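Local coordinates for protein molybdopterin adenylyltransferase (Helicobacter pylori, PDB 4XCW) that probably catalyses the transfer of AMP from ATP to molybdopterin, a late step in the biosynthesis of the molybdenum cofactor, at residues 45-50 against 61-66; 132-137 against 143-148; 155-160 against 173-178. All coordinates share one frame; numbering follows the deposited sequence.

Interaction 1: residues 45-50 against 61-66; sequences HYEIVA and IKMCDE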
ATOM      1  N   HIS B  45     -26.414  10.951   8.010  1.00 36.00           N
ATOM      2  CA  HIS B  45     -26.107  11.067   9.428  1.00 37.47           C
ATOM      3  C   HIS B  45     -24.814  11.844   9.597  1.00 34.52           C
ATOM      4  O   HIS B  45     -23.729  11.276   9.496  1.00 29.82           O
ATOM      5  CB  HIS B  45     -25.990   9.684  10.068  1.00 35.71           C
ATOM      6  CG  HIS B  45     -27.227   8.856   9.922  1.00 38.67           C
ATOM      7  ND1 HIS B  45     -28.277   8.923  10.812  1.00 40.67           N
ATOM      8  CD2 HIS B  45     -27.588   7.950   8.983  1.00 36.79           C
ATOM      9  CE1 HIS B  45     -29.228   8.090  10.430  1.00 44.60           C
ATOM     10  NE2 HIS B  45     -28.835   7.487   9.323  1.00 38.52           N
ATOM     11  N   TYR B  46     -24.941  13.141   9.849  1.00 39.71           N
ATOM     12  CA  TYR B  46     -23.793  14.039   9.857  1.00 40.38           C
ATOM     13  C   TYR B  46     -23.379  14.406  11.275  1.00 39.94           C
ATOM     14  O   TYR B  46     -24.223  14.706  12.116  1.00 41.35           O
ATOM     15  CB  TYR B  46     -24.115  15.305   9.061  1.00 44.86           C
ATOM     16  CG  TYR B  46     -23.061  16.390   9.145  1.00 49.26           C
ATOM     17  CD1 TYR B  46     -21.847  16.261   8.479  1.00 46.93           C
ATOM     18  CD2 TYR B  46     -23.287  17.553   9.874  1.00 54.49           C
ATOM     19  CE1 TYR B  46     -20.885  17.255   8.544  1.00 45.81           C
ATOM     20  CE2 TYR B  46     -22.331  18.554   9.943  1.00 55.22           C
ATOM     21  CZ  TYR B  46     -21.131  18.396   9.276  1.00 51.11           C
ATOM     22  OH  TYR B  46     -20.175  19.384   9.336  1.00 50.69           O
ATOM     23  N   GLU B  47     -22.076  14.375  11.531  1.00 36.16           N
ATOM     24  CA  GLU B  47     -21.535  14.749  12.831  1.00 41.10           C
ATOM     25  C   GLU B  47     -20.195  15.443  12.675  1.00 36.06           C
ATOM     26  O   GLU B  47     -19.373  15.036  11.856  1.00 33.56           O
ATOM     27  CB  GLU B  47     -21.367  13.523  13.731  1.00 46.88           C
ATOM     28  CG  GLU B  47     -22.650  13.001  14.335  1.00 57.77           C
ATOM     29  CD  GLU B  47     -22.400  11.978  15.425  1.00 62.43           C
ATOM     30  OE1 GLU B  47     -23.388  11.498  16.021  1.00 70.16           O
ATOM     31  OE2 GLU B  47     -21.221  11.657  15.687  1.00 55.10           O
ATOM     32  N   ILE B  48     -19.991  16.491  13.460  1.00 39.00           N
ATOM     33  CA  ILE B  48     -18.692  17.137  13.563  1.00 43.19           C
ATOM     34  C   ILE B  48     -18.015  16.631  14.826  1.00 41.78           C
ATOM     35  O   ILE B  48     -18.576  16.724  15.914  1.00 45.80           O
ATOM     36  CB  ILE B  48     -18.807  18.673  13.617  1.00 48.73           C
ATOM     37  CG1 ILE B  48     -19.677  19.185  12.470  1.00 53.41           C
ATOM     38  CG2 ILE B  48     -17.425  19.317  13.579  1.00 48.58           C
ATOM     39  CD1 ILE B  48     -19.780  20.701  12.410  1.00 58.84           C
ATOM     40  N   VAL B  49     -16.815  16.090  14.678  1.00 36.87           N
ATOM     41  CA  VAL B  49     -16.103  15.500  15.805  1.00 39.17           C
ATOM     42  C   VAL B  49     -14.687  16.068  15.916  1.00 41.14           C
ATOM     43  O   VAL B  49     -14.007  16.259  14.908  1.00 38.66           O
ATOM     44  CB  VAL B  49     -16.062  13.960  15.672  1.00 41.09           C
ATOM     45  CG1 VAL B  49     -15.183  13.332  16.742  1.00 43.92           C
ATOM     46  CG2 VAL B  49     -17.468  13.407  15.766  1.00 43.61           C
ATOM     47  N   ALA B  50     -14.261  16.357  17.143  1.00 39.37           N
ATOM     48  CA  ALA B  50     -12.914  16.868  17.388  1.00 41.61           C
ATOM     49  C   ALA B  50     -11.842  15.869  16.949  1.00 45.82           C
ATOM     50  O   ALA B  50     -12.105  14.673  16.824  1.00 42.88           O
ATOM     51  CB  ALA B  50     -12.744  17.215  18.859  1.00 39.87           C
ATOM     52  N   ILE B  61     -18.283   4.110  14.932  1.00 29.53           N
ATOM     53  CA  ILE B  61     -18.956   2.917  15.418  1.00 29.21           C
ATOM     54  C   ILE B  61     -20.462   3.161  15.521  1.00 29.20           C
ATOM     55  O   ILE B  61     -21.262   2.299  15.157  1.00 29.40           O
ATOM     56  CB  ILE B  61     -18.369   2.465  16.771  1.00 31.63           C
ATOM     57  CG1 ILE B  61     -16.963   1.898  16.551  1.00 30.71           C
ATOM     58  CG2 ILE B  61     -19.267   1.430  17.440  1.00 34.17           C
ATOM     59  CD1 ILE B  61     -16.209   1.586  17.818  1.00 32.38           C
ATOM     60  N   LYS B  62     -20.844   4.352  15.969  1.00 29.70           N
ATOM     61  CA  LYS B  62     -22.259   4.687  16.113  1.00 31.88           C
ATOM     62  C   LYS B  62     -22.936   4.738  14.743  1.00 28.80           C
ATOM     63  O   LYS B  62     -24.051   4.246  14.574  1.00 33.28           O
ATOM     64  CB  LYS B  62     -22.426   6.021  16.855  1.00 34.33           C
ATOM     65  CG  LYS B  62     -23.868   6.498  16.996  1.00 42.72           C
ATOM     66  CD  LYS B  62     -23.974   7.666  17.973  1.00 51.59           C
ATOM     67  CE  LYS B  62     -23.023   8.796  17.602  1.00 53.34           C
ATOM     68  NZ  LYS B  62     -23.132   9.964  18.525  1.00 59.05           N
ATOM     69  N   MET B  63     -22.257   5.322  13.760  1.00 29.29           N
ATOM     70  CA  MET B  63     -22.835   5.432  12.422  1.00 29.76           C
ATOM     71  C   MET B  63     -23.042   4.055  11.790  1.00 30.68           C
ATOM     72  O   MET B  63     -24.089   3.790  11.192  1.00 29.61           O
ATOM     73  CB  MET B  63     -21.959   6.307  11.524  1.00 30.57           C
ATOM     74  CG  MET B  63     -21.980   7.793  11.896  1.00 33.15           C
ATOM     75  SD  MET B  63     -20.817   8.768  10.900  1.00 31.47           S
ATOM     76  CE  MET B  63     -21.129  10.424  11.512  1.00 26.92           C
ATOM     77  N   CYS B  64     -22.053   3.175  11.940  1.00 26.42           N
ATOM     78  CA  CYS B  64     -22.162   1.814  11.417  1.00 27.96           C
ATOM     79  C   CYS B  64     -23.167   0.970  12.199  1.00 31.27           C
ATOM     80  O   CYS B  64     -24.073   0.362  11.614  1.00 32.09           O
ATOM     81  CB  CYS B  64     -20.800   1.116  11.438  1.00 25.91           C
ATOM     82  SG  CYS B  64     -19.562   1.865  10.384  1.00 26.75           S
ATOM     83  N   ASP B  65     -22.999   0.932  13.521  1.00 30.75           N
ATOM     84  CA  ASP B  65     -23.745  -0.004  14.361  1.00 33.87           C
ATOM     85  C   ASP B  65     -25.157   0.463  14.715  1.00 37.45           C
ATOM     86  O   ASP B  65     -26.109  -0.316  14.629  1.00 41.60           O
ATOM     87  CB  ASP B  65     -22.981  -0.286  15.658  1.00 34.75           C
ATOM     88  CG  ASP B  65     -21.647  -0.982  15.424  1.00 34.68           C
ATOM     89  OD1 ASP B  65     -21.215  -1.098  14.258  1.00 31.50           O
ATOM     90  OD2 ASP B  65     -21.029  -1.407  16.425  1.00 30.78           O
ATOM     91  N   GLU B  66     -25.295   1.717  15.134  1.00 35.55           N
ATOM     92  CA  GLU B  66     -26.594   2.211  15.579  1.00 39.16           C
ATOM     93  C   GLU B  66     -27.426   2.775  14.432  1.00 36.65           C
ATOM     94  O   GLU B  66     -28.613   2.467  14.317  1.00 40.21           O
ATOM     95  CB  GLU B  66     -26.426   3.274  16.666  1.00 46.27           C
ATOM     96  CG  GLU B  66     -25.871   2.745  17.973  1.00 57.26           C
ATOM     97  CD  GLU B  66     -25.910   3.782  19.079  1.00 66.94           C
ATOM     98  OE1 GLU B  66     -26.826   4.634  19.068  1.00 68.64           O
ATOM     99  OE2 GLU B  66     -25.023   3.746  19.957  1.00 71.03           O
TER
HETATM  100  O   HOH W   1     -20.250  10.131  18.585  1.00 57.25           O

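Interaction 2: residues 132-137 against 143-148; sequences INLPGK and ECLEAV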
ATOM      1  N   ILE B 132     -14.928   5.118   4.150  1.00 18.65           N
ATOM      2  CA  ILE B 132     -13.895   5.706   3.298  1.00 19.12           C
ATOM      3  C   ILE B 132     -13.516   7.079   3.815  1.00 21.08           C
ATOM      4  O   ILE B 132     -14.398   7.888   4.099  1.00 22.04           O
ATOM      5  CB  ILE B 132     -14.370   5.857   1.850  1.00 22.47           C
ATOM      6  CG1 ILE B 132     -14.986   4.554   1.343  1.00 25.49           C
ATOM      7  CG2 ILE B 132     -13.217   6.298   0.949  1.00 21.94           C
ATOM      8  CD1 ILE B 132     -15.577   4.687  -0.040  1.00 26.26           C
ATOM      9  N   ASN B 133     -12.215   7.348   3.914  1.00 22.16           N
ATOM     10  CA  ASN B 133     -11.720   8.691   4.233  1.00 20.20           C
ATOM     11  C   ASN B 133     -11.624   9.552   2.976  1.00 22.82           C
ATOM     12  O   ASN B 133     -10.928   9.180   2.042  1.00 24.72           O
ATOM     13  CB  ASN B 133     -10.336   8.638   4.879  1.00 20.97           C
ATOM     14  CG  ASN B 133     -10.237   7.626   6.003  1.00 22.35           C
ATOM     15  OD1 ASN B 133      -9.242   6.907   6.106  1.00 24.27           O
ATOM     16  ND2 ASN B 133     -11.247   7.585   6.869  1.00 22.46           N
ATOM     17  N   LEU B 134     -12.297  10.701   2.962  1.00 23.40           N
ATOM     18  CA  LEU B 134     -12.292  11.597   1.802  1.00 24.01           C
ATOM     19  C   LEU B 134     -11.388  12.803   2.068  1.00 25.17           C
ATOM     20  O   LEU B 134     -10.947  12.986   3.196  1.00 29.19           O
ATOM     21  CB  LEU B 134     -13.717  12.062   1.486  1.00 25.16           C
ATOM     22  CG  LEU B 134     -14.738  10.982   1.150  1.00 25.95           C
ATOM     23  CD1 LEU B 134     -16.079  11.633   0.813  1.00 26.38           C
ATOM     24  CD2 LEU B 134     -14.224  10.107   0.006  1.00 26.02           C
ATOM     25  N   PRO B 135     -11.102  13.629   1.035  1.00 25.14           N
ATOM     26  CA  PRO B 135     -10.280  14.816   1.290  1.00 27.13           C
ATOM     27  C   PRO B 135     -11.040  15.886   2.061  1.00 31.95           C
ATOM     28  O   PRO B 135     -12.171  15.650   2.489  1.00 32.01           O
ATOM     29  CB  PRO B 135      -9.928  15.326  -0.122  1.00 30.77           C
ATOM     30  CG  PRO B 135     -10.200  14.176  -1.032  1.00 26.94           C
ATOM     31  CD  PRO B 135     -11.341  13.443  -0.406  1.00 26.25           C
ATOM     32  N   GLY B 136     -10.419  17.052   2.218  1.00 32.18           N
ATOM     33  CA  GLY B 136     -11.011  18.139   2.977  1.00 42.01           C
ATOM     34  C   GLY B 136     -11.706  19.204   2.142  1.00 46.84           C
ATOM     35  O   GLY B 136     -12.659  19.834   2.600  1.00 53.35           O
ATOM     36  N   LYS B 137     -11.239  19.411   0.915  1.00 44.33           N
ATOM     37  CA  LYS B 137     -11.757  20.499   0.088  1.00 48.33           C
ATOM     38  C   LYS B 137     -12.825  19.997  -0.878  1.00 43.69           C
ATOM     39  O   LYS B 137     -12.676  18.923  -1.462  1.00 35.24           O
ATOM     40  CB  LYS B 137     -10.611  21.174  -0.671  1.00 53.69           C
ATOM     41  CG  LYS B 137      -9.711  22.009   0.231  1.00 62.82           C
ATOM     42  CD  LYS B 137      -8.273  22.076  -0.265  1.00 67.39           C
ATOM     43  CE  LYS B 137      -8.150  22.896  -1.532  1.00 71.23           C
ATOM     44  NZ  LYS B 137      -6.722  23.184  -1.846  1.00 74.05           N
ATOM     45  N   GLU B 143     -13.699  15.100  -7.007  1.00 33.51           N
ATOM     46  CA  GLU B 143     -12.796  14.305  -7.832  1.00 31.83           C
ATOM     47  C   GLU B 143     -12.562  12.930  -7.224  1.00 31.46           C
ATOM     48  O   GLU B 143     -12.506  11.928  -7.935  1.00 34.28           O
ATOM     49  CB  GLU B 143     -11.468  15.037  -8.024  1.00 32.27           C
ATOM     50  CG  GLU B 143     -11.605  16.312  -8.838  1.00 39.55           C
ATOM     51  CD  GLU B 143     -10.476  17.289  -8.600  1.00 43.76           C
ATOM     52  OE1 GLU B 143      -9.864  17.250  -7.512  1.00 46.72           O
ATOM     53  OE2 GLU B 143     -10.201  18.102  -9.500  1.00 48.28           O
ATOM     54  N   CYS B 144     -12.430  12.888  -5.904  1.00 31.26           N
ATOM     55  CA  CYS B 144     -12.218  11.635  -5.197  1.00 26.00           C
ATOM     56  C   CYS B 144     -13.420  10.700  -5.324  1.00 28.46           C
ATOM     57  O   CYS B 144     -13.269   9.529  -5.674  1.00 28.95           O
ATOM     58  CB  CYS B 144     -11.911  11.915  -3.727  1.00 26.28           C
ATOM     59  SG  CYS B 144     -11.610  10.450  -2.733  1.00 29.75           S
ATOM     60  N   LEU B 145     -14.614  11.223  -5.060  1.00 27.00           N
ATOM     61  CA  LEU B 145     -15.827  10.411  -5.129  1.00 27.93           C
ATOM     62  C   LEU B 145     -16.085   9.940  -6.560  1.00 28.87           C
ATOM     63  O   LEU B 145     -16.514   8.810  -6.782  1.00 29.79           O
ATOM     64  CB  LEU B 145     -17.030  11.194  -4.594  1.00 26.09           C
ATOM     65  CG  LEU B 145     -17.136  11.249  -3.070  1.00 30.23           C
ATOM     66  CD1 LEU B 145     -18.204  12.233  -2.627  1.00 30.44           C
ATOM     67  CD2 LEU B 145     -17.408   9.857  -2.505  1.00 29.62           C
ATOM     68  N   GLU B 146     -15.816  10.804  -7.535  1.00 31.16           N
ATOM     69  CA  GLU B 146     -15.991  10.419  -8.933  1.00 29.37           C
ATOM     70  C   GLU B 146     -15.111   9.215  -9.269  1.00 30.59           C
ATOM     71  O   GLU B 146     -15.512   8.325 -10.023  1.00 30.73           O
ATOM     72  CB  GLU B 146     -15.674  11.594  -9.864  1.00 34.94           C
ATOM     73  CG  GLU B 146     -15.884  11.276 -11.338  1.00 42.95           C
ATOM     74  CD  GLU B 146     -15.781  12.502 -12.224  1.00 55.68           C
ATOM     75  OE1 GLU B 146     -15.713  13.626 -11.684  1.00 59.34           O
ATOM     76  OE2 GLU B 146     -15.764  12.340 -13.462  1.00 60.95           O
ATOM     77  N   ALA B 147     -13.926   9.178  -8.674  1.00 28.18           N
ATOM     78  CA  ALA B 147     -12.972   8.115  -8.943  1.00 29.46           C
ATOM     79  C   ALA B 147     -13.337   6.803  -8.258  1.00 30.04           C
ATOM     80  O   ALA B 147     -13.198   5.738  -8.859  1.00 29.90           O
ATOM     81  CB  ALA B 147     -11.581   8.542  -8.516  1.00 28.39           C
ATOM     82  N   VAL B 148     -13.785   6.873  -7.006  1.00 23.68           N
ATOM     83  CA  VAL B 148     -13.970   5.649  -6.222  1.00 22.82           C
ATOM     84  C   VAL B 148     -15.398   5.118  -6.216  1.00 25.24           C
ATOM     85  O   VAL B 148     -15.604   3.926  -5.995  1.00 26.89           O
ATOM     86  CB  VAL B 148     -13.529   5.827  -4.745  1.00 30.90           C
ATOM     87  CG1 VAL B 148     -12.072   6.260  -4.669  1.00 31.20           C
ATOM     88  CG2 VAL B 148     -14.437   6.802  -4.010  1.00 29.00           C
TER

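Interaction 3: residues 155-160 against 173-178; sequences CVDLIL and AFRPKQ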
ATOM      1  N   CYS B 155     -19.332  -3.154  -3.724  1.00 23.38           N
ATOM      2  CA  CYS B 155     -18.709  -3.400  -2.422  1.00 24.01           C
ATOM      3  C   CYS B 155     -19.764  -3.518  -1.329  1.00 27.60           C
ATOM      4  O   CYS B 155     -19.694  -4.399  -0.473  1.00 26.56           O
ATOM      5  CB  CYS B 155     -17.725  -2.287  -2.053  1.00 21.37           C
ATOM      6  SG  CYS B 155     -16.718  -2.670  -0.577  1.00 25.02           S
ATOM      7  N   VAL B 156     -20.738  -2.616  -1.359  1.00 24.68           N
ATOM      8  CA  VAL B 156     -21.801  -2.613  -0.359  1.00 24.82           C
ATOM      9  C   VAL B 156     -22.665  -3.879  -0.516  1.00 25.49           C
ATOM     10  O   VAL B 156     -23.094  -4.466   0.482  1.00 23.48           O
ATOM     11  CB  VAL B 156     -22.651  -1.321  -0.456  1.00 26.90           C
ATOM     12  CG1 VAL B 156     -23.914  -1.408   0.409  1.00 23.36           C
ATOM     13  CG2 VAL B 156     -21.809  -0.119  -0.044  1.00 23.60           C
ATOM     14  N   ASP B 157     -22.879  -4.324  -1.756  1.00 24.52           N
ATOM     15  CA  ASP B 157     -23.563  -5.606  -2.000  1.00 25.39           C
ATOM     16  C   ASP B 157     -22.837  -6.766  -1.320  1.00 28.33           C
ATOM     17  O   ASP B 157     -23.459  -7.599  -0.656  1.00 26.12           O
ATOM     18  CB  ASP B 157     -23.662  -5.941  -3.491  1.00 26.71           C
ATOM     19  CG  ASP B 157     -24.532  -4.981  -4.267  1.00 30.97           C
ATOM     20  OD1 ASP B 157     -25.283  -4.198  -3.649  1.00 32.51           O
ATOM     21  OD2 ASP B 157     -24.461  -5.030  -5.515  1.00 30.69           O
ATOM     22  N   LEU B 158     -21.521  -6.827  -1.511  1.00 24.81           N
ATOM     23  CA  LEU B 158     -20.732  -7.958  -1.033  1.00 26.19           C
ATOM     24  C   LEU B 158     -20.675  -8.060   0.486  1.00 25.71           C
ATOM     25  O   LEU B 158     -20.528  -9.155   1.019  1.00 28.09           O
ATOM     26  CB  LEU B 158     -19.305  -7.886  -1.578  1.00 28.55           C
ATOM     27  CG  LEU B 158     -19.137  -8.084  -3.083  1.00 27.41           C
ATOM     28  CD1 LEU B 158     -17.685  -7.864  -3.497  1.00 25.80           C
ATOM     29  CD2 LEU B 158     -19.609  -9.469  -3.479  1.00 25.87           C
ATOM     30  N   ILE B 159     -20.766  -6.921   1.170  1.00 23.25           N
ATOM     31  CA  ILE B 159     -20.749  -6.902   2.635  1.00 25.74           C
ATOM     32  C   ILE B 159     -22.169  -6.945   3.209  1.00 29.76           C
ATOM     33  O   ILE B 159     -22.374  -6.821   4.418  1.00 31.59           O
ATOM     34  CB  ILE B 159     -19.999  -5.658   3.175  1.00 21.94           C
ATOM     35  CG1 ILE B 159     -20.803  -4.381   2.947  1.00 23.72           C
ATOM     36  CG2 ILE B 159     -18.616  -5.553   2.554  1.00 24.83           C
ATOM     37  CD1 ILE B 159     -20.017  -3.095   3.295  1.00 22.82           C
ATOM     38  N   LEU B 160     -23.139  -7.133   2.316  1.00 26.64           N
ATOM     39  CA  LEU B 160     -24.548  -7.346   2.658  1.00 26.10           C
ATOM     40  C   LEU B 160     -25.252  -6.086   3.160  1.00 31.31           C
ATOM     41  O   LEU B 160     -26.220  -6.173   3.919  1.00 29.29           O
ATOM     42  CB  LEU B 160     -24.693  -8.479   3.697  1.00 26.87           C
ATOM     43  CG  LEU B 160     -23.940  -9.771   3.377  1.00 28.35           C
ATOM     44  CD1 LEU B 160     -24.237 -10.871   4.408  1.00 32.34           C
ATOM     45  CD2 LEU B 160     -24.270 -10.246   1.965  1.00 31.33           C
ATOM     46  N   ALA B 173     -21.716   2.622 -12.248  1.00 46.08           N
ATOM     47  CA  ALA B 173     -21.231   1.641 -11.283  1.00 44.38           C
ATOM     48  C   ALA B 173     -21.299   0.238 -11.850  1.00 46.76           C
ATOM     49  O   ALA B 173     -22.289  -0.166 -12.456  1.00 51.12           O
ATOM     50  CB  ALA B 173     -22.001   1.718  -9.989  1.00 36.59           C
ATOM     51  N   PHE B 174     -20.222  -0.500 -11.633  1.00 49.66           N
ATOM     52  CA  PHE B 174     -20.057  -1.817 -12.213  1.00 47.77           C
ATOM     53  C   PHE B 174     -20.431  -2.904 -11.219  1.00 38.60           C
ATOM     54  O   PHE B 174     -19.916  -2.932 -10.107  1.00 32.73           O
ATOM     55  CB  PHE B 174     -18.611  -1.990 -12.679  1.00 53.76           C
ATOM     56  CG  PHE B 174     -18.297  -3.361 -13.181  1.00 59.25           C
ATOM     57  CD1 PHE B 174     -18.868  -3.831 -14.351  1.00 62.39           C
ATOM     58  CD2 PHE B 174     -17.426  -4.182 -12.486  1.00 59.36           C
ATOM     59  CE1 PHE B 174     -18.580  -5.097 -14.819  1.00 67.40           C
ATOM     60  CE2 PHE B 174     -17.132  -5.448 -12.950  1.00 64.01           C
ATOM     61  CZ  PHE B 174     -17.710  -5.907 -14.116  1.00 67.95           C
ATOM     62  N   ARG B 175     -21.337  -3.788 -11.619  1.00 38.72           N
ATOM     63  CA  ARG B 175     -21.637  -4.980 -10.837  1.00 41.72           C
ATOM     64  C   ARG B 175     -21.355  -6.233 -11.665  1.00 51.45           C
ATOM     65  O   ARG B 175     -22.032  -6.485 -12.665  1.00 57.68           O
ATOM     66  CB  ARG B 175     -23.092  -4.973 -10.364  1.00 40.50           C
ATOM     67  CG  ARG B 175     -23.356  -4.131  -9.115  1.00 36.75           C
ATOM     68  CD  ARG B 175     -24.827  -4.206  -8.724  1.00 37.63           C
ATOM     69  NE  ARG B 175     -25.111  -3.670  -7.393  1.00 35.49           N
ATOM     70  CZ  ARG B 175     -25.656  -2.481  -7.157  1.00 32.55           C
ATOM     71  NH1 ARG B 175     -25.968  -1.670  -8.163  1.00 32.46           N
ATOM     72  NH2 ARG B 175     -25.893  -2.101  -5.911  1.00 28.81           N
ATOM     73  N   PRO B 176     -20.337  -7.013 -11.263  1.00 52.94           N
ATOM     74  CA  PRO B 176     -20.033  -8.293 -11.912  1.00 61.25           C
ATOM     75  C   PRO B 176     -21.202  -9.261 -11.803  1.00 70.53           C
ATOM     76  O   PRO B 176     -21.777  -9.408 -10.724  1.00 70.26           O
ATOM     77  CB  PRO B 176     -18.823  -8.809 -11.130  1.00 57.23           C
ATOM     78  CG  PRO B 176     -18.200  -7.590 -10.547  1.00 52.50           C
ATOM     79  CD  PRO B 176     -19.330  -6.654 -10.251  1.00 48.64           C
ATOM     80  N   LYS B 177     -21.542  -9.913 -12.911  1.00 81.01           N
ATOM     81  CA  LYS B 177     -22.705 -10.793 -12.964  1.00 91.77           C
ATOM     82  C   LYS B 177     -22.408 -12.180 -12.398  1.00 99.37           C
ATOM     83  O   LYS B 177     -21.601 -12.322 -11.478  1.00 97.94           O
ATOM     84  CB  LYS B 177     -23.209 -10.910 -14.402  1.00 98.09           C
ATOM     85  CG  LYS B 177     -23.022  -9.642 -15.218  1.00 98.25           C
ATOM     86  CD  LYS B 177     -23.348  -9.869 -16.683  1.00102.33           C
ATOM     87  CE  LYS B 177     -22.975  -8.657 -17.522  1.00101.37           C
ATOM     88  NZ  LYS B 177     -23.705  -7.433 -17.088  1.00 98.20           N
ATOM     89  N   GLN B 178     -23.079 -13.186 -12.961  1.00107.98           N
ATOM     90  CA  GLN B 178     -22.989 -14.583 -12.523  1.00114.60           C
ATOM     91  C   GLN B 178     -23.579 -14.782 -11.128  1.00114.81           C
ATOM     92  O   GLN B 178     -23.041 -15.534 -10.314  1.00115.30           O
ATOM     93  CB  GLN B 178     -21.540 -15.081 -12.553  1.00116.53           C
ATOM     94  CG  GLN B 178     -21.211 -15.953 -13.750  1.00122.10           C
ATOM     95  CD  GLN B 178     -21.347 -15.211 -15.064  1.00123.60           C
ATOM     96  OE1 GLN B 178     -20.862 -14.089 -15.212  1.00120.89           O
ATOM     97  NE2 GLN B 178     -22.012 -15.837 -16.029  1.00128.38           N
ATOM     98  OXT GLN B 178     -24.611 -14.204 -10.783  1.00114.19           O
TER

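Interaction 1: residues 45-50 against 61-66
Glu47 and Lys62 meet through two different chain shapes. Glu47 turns CG anti to its carbonyl carbon (chi1 -77°) and then runs extended, which carries its carboxylate from strand 42-49 to helix 53-66. Lys62 leaves the helix with CG anti to the backbone N and bends at chi3 (54°), bringing its ammonium group to the acid. The two side chains cross at about a right angle. Lys62 NZ donates to Glu47 OE1 at 2.9 Å in a salt bridge and meets the syn lone pair of that oxygen. A water accepts from Lys62 NZ at 2.9 Å and gives a weak bond to Glu47 OE2 at 3.4 Å. Ser59 OG also binds OE2, which helps hold the carboxylate in place. Beside this polar pair lies the buried Met63. It reaches past Glu47 in the opposite direction and ends with CE 3.8 Å from Glu47 CB. The same methyl, Met63 CE, lies 3.4 Å from His45 O. Met63 also packs on Leu11 of the adjacent strand 6-13. The axes of residues 45-49 and 61-66 run nearly antiparallel, at 160°. This is the first half of a beta-alpha-beta crossover that continues into the parallel strand 71-75.

Interaction 2: residues 132-137 against 143-148
Leu134 and Pro135 meet Cys144 and Leu145 in a beta-alpha unit, where strand 129-134 turns into helix 138-148 and the helix packs back on the strand end. Along the strand, side chains alternate. Ile132 points toward the helix but finds its packing partner in Phe101 of helix 99-110. Asn133 points away, and its amide is held by Thr74 OG1, Thr90 OG1 and Ser122 N. Leu134 turns back to the helix and spreads its two methyls over neighbouring residues. Its side chain crosses that of Leu145 at about a right angle, with Leu134 CD1 4.0 Å from Leu145 CD2. Ile30 and Val33 of helix 25-37 extend this apolar layer, touching Leu134 and Leu145 respectively. Pro135 follows and turns the CD and CG side of its ring to Cys144. Its carbonyl oxygen is bound by Thr75 OG1. Lys137 then takes the N-cap position, and the helix that starts there brings Cys144 back over the proline. Cys144 CB lies 3.7 Å from Pro135 CD. The thiol is anti to the backbone N (chi1 -179°), which directs it to the seam between Leu134 and Pro135. There, Cys144 SG lies 3.8 Å from both Pro135 CD and Leu134 CD2.

Interaction 3: residues 155-160 against 173-178
Asp157 OD2 and Arg175 NE are modelled only 2.4 Å apart, too short for an ordinary salt bridge. The exact value is doubtful, but the pairing is clear from the rest of the geometry. Carboxylate and guanidinium lie nearly coplanar, 19° apart, and the acid meets the guanidinium at its edge. Asp157 OD2 faces NE, while OD1 takes the neighbouring amino group. The bond from Arg175 NH2 to Asp157 OD1 is 3.1 Å long and almost straight, at 173°. It arrives on the syn side of OD1 and lies close to the guanidinium plane. A weak third bond runs from Arg175 NH2 to Asp157 OD2 at 3.3 Å. The arginine is extended from CG to NE, which lets a residue of the irregular C-terminal tail reach helix 152-158. Arg175 NH2 also binds Met164 O, and the ring of Tyr163 makes a cation-pi contact with the guanidinium. Asp157 sits on the last turn of the helix, where its own O accepts from Leu160 N in the Schellman motif. Nearby, Leu158 packs on Pro80 of the second subunit. The chemistry is that of a bidentate salt bridge at the surface; it should limit rotation of the guanidinium, probably balances both charges, and ties the tail to the helix end.

In the fold
The three contacts follow one another along the chain; none crosses or encloses another. Interaction 1 comes first and closes the loop formed by the end of strand 42-49 and most of helix 53-66. Interaction 2 does the same for strand 129-134 and helix 138-148, bringing the later turns of the helix back to the strand end. Both reach the same mixed sheet, but on opposite faces, and their centres lie 18 Å apart. Helix 152-158 follows helix 138-148 directly. Interaction 3 lies there, closing a longer excursion without helix or strand and tethering the C-terminal tail at Arg175. Its centre is about 20 Å from that of interaction 2 and 25 Å from that of interaction 1, beside the second subunit.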